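Side-chain contact in nisin leader peptide-processing serine protease NisP (PDB 4MZD), which probably acts as a subtilisin-like serine endopeptidase that cuts the leader peptide from the precursor of the lantibiotic nisin: residues I232-A235 against T236-S240. Sequence-based numbering, arbitrary orientation. Where two conformers were deposited one is given.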
loop_
_atom_site.group_PDB
_atom_site.type_symbol
_atom_site.label_atom_id
_atom_site.label_comp_id
_atom_site.label_asym_id
_atom_site.label_seq_id
_atom_site.Cartn_x
_atom_site.Cartn_y
_atom_site.Cartn_z
ATOM N N ILE A 232 -0.436 -5.535 -14.843
ATOM C CA ILE A 232 0.621 -4.556 -14.634
ATOM C C ILE A 232 1.218 -4.070 -15.953
ATOM O O ILE A 232 1.507 -2.882 -16.111
ATOM C CB ILE A 232 1.703 -5.123 -13.705
ATOM C CG1 ILE A 232 1.143 -5.230 -12.289
ATOM C CG2 ILE A 232 2.957 -4.259 -13.727
ATOM C CD1 ILE A 232 1.924 -6.145 -11.406
ATOM N N ASN A 233 1.394 -4.984 -16.903
ATOM C CA ASN A 233 1.859 -4.602 -18.229
ATOM C C ASN A 233 0.872 -3.665 -18.901
ATOM O O ASN A 233 1.263 -2.724 -19.578
ATOM C CB ASN A 233 2.095 -5.834 -19.100
ATOM C CG ASN A 233 3.383 -6.548 -18.754
ATOM O OD1 ASN A 233 4.290 -5.963 -18.161
ATOM N ND2 ASN A 233 3.478 -7.815 -19.132
ATOM N N TYR A 234 -0.412 -3.927 -18.702
ATOM C CA TYR A 234 -1.440 -3.066 -19.261
ATOM C C TYR A 234 -1.386 -1.677 -18.635
ATOM O O TYR A 234 -1.440 -0.666 -19.332
ATOM C CB TYR A 234 -2.817 -3.683 -19.063
ATOM C CG TYR A 234 -3.913 -2.843 -19.652
ATOM C CD1 TYR A 234 -4.108 -2.801 -21.027
ATOM C CD2 TYR A 234 -4.744 -2.076 -18.840
ATOM C CE1 TYR A 234 -5.097 -2.028 -21.579
ATOM C CE2 TYR A 234 -5.750 -1.299 -19.389
ATOM C CZ TYR A 234 -5.920 -1.282 -20.765
ATOM O OH TYR A 234 -6.903 -0.521 -21.354
ATOM N N ALA A 235 -1.275 -1.626 -17.313
ATOM C CA ALA A 235 -1.184 -0.345 -16.623
ATOM C C ALA A 235 0.012 0.443 -17.146
ATOM O O ALA A 235 -0.089 1.636 -17.416
ATOM C CB ALA A 235 -1.078 -0.563 -15.118
ATOM N N THR A 236 1.146 -0.230 -17.298
ATOM C CA THR A 236 2.327 0.402 -17.861
ATOM C C THR A 236 2.070 0.940 -19.269
ATOM O O THR A 236 2.446 2.071 -19.583
ATOM C CB THR A 236 3.495 -0.584 -17.890
ATOM O OG1 THR A 236 3.795 -0.972 -16.545
ATOM C CG2 THR A 236 4.720 0.047 -18.517
ATOM N N ALA A 237 1.426 0.136 -20.113
ATOM C CA ALA A 237 1.111 0.552 -21.481
ATOM C C ALA A 237 0.250 1.815 -21.488
ATOM O O ALA A 237 0.347 2.634 -22.398
ATOM C CB ALA A 237 0.410 -0.573 -22.230
ATOM N N LYS A 238 -0.592 1.966 -20.470
ATOM C CA LYS A 238 -1.477 3.122 -20.350
ATOM C C LYS A 238 -0.781 4.328 -19.726
ATOM O O LYS A 238 -1.334 5.425 -19.706
ATOM C CB LYS A 238 -2.713 2.763 -19.520
ATOM C CG LYS A 238 -3.610 1.705 -20.147
ATOM C CD LYS A 238 -4.472 2.276 -21.263
ATOM C CE LYS A 238 -5.531 3.218 -20.717
ATOM N NZ LYS A 238 -6.480 3.675 -21.774
ATOM N N GLY A 239 0.424 4.120 -19.210
ATOM C CA GLY A 239 1.200 5.193 -18.619
ATOM C C GLY A 239 1.094 5.313 -17.109
ATOM O O GLY A 239 1.514 6.324 -16.549
ATOM N N SER A 240 0.551 4.285 -16.455
ATOM C CA SER A 240 0.407 4.276 -15.001
ATOM C C SER A 240 1.546 3.522 -14.333
ATOM O O SER A 240 2.137 2.618 -14.925
ATOM C CB SER A 240 -0.919 3.628 -14.598
ATOM O OG SER A 240 -2.020 4.363 -15.083
#
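Y234 and K238, one turn apart, pack side by side where helix 222-238 ends in a Schellman motif and the chain turns into strand 241-245 of the subtilisin-like domain. CG of K238 stands over one face of the tyrosine ring, 4.0 Å from the ring centroid and displaced toward the rim, in a CH-pi contact. The first torsions of both residues set this up: CG of Y234 is anti to its own N (chi1 -179°), which swings the ring outward and leaning toward the C-terminal end, and CG of K238 lies beside its own N (chi1 -64°). Bends at chi2 and chi3 then lead the lysine chain along the hydroxyl end, CD of K238 passing 3.7 Å from OH of Y234. A long aliphatic chain with a charged tip suits this exposed position: CG covers part of one ring face, while NZ makes a long, weak ion pair with OD1 of D195, the same oxygen that is hydrogen-bonded to OH of Y234.

The last turn closes through the backbone. N of K238 bonds to O of Y234 at 3.0 Å, with a weaker branch to O of A235. That second carbonyl also receives N of S240 at 2.9 Å, the 6→1 bond of the Schellman motif, whose donor lies above the carbonyl plane. G239 bonds back to O of T236 through its N and turns the chain with a positive phi (96°), a conformation in which a side chain would press on the preceding carbonyl. In T236 the hydroxyl, beside its own N, leans back over the preceding turn, with OG1 3.0 Å from O of I232.

Small A235 fits closely against I190 and A194, and OG of S240 bonds to O of N198, tying this helix end to helix 183-195 and the turn that follows it, just before strand 241-245 joins the central sheet beside strand 200-210.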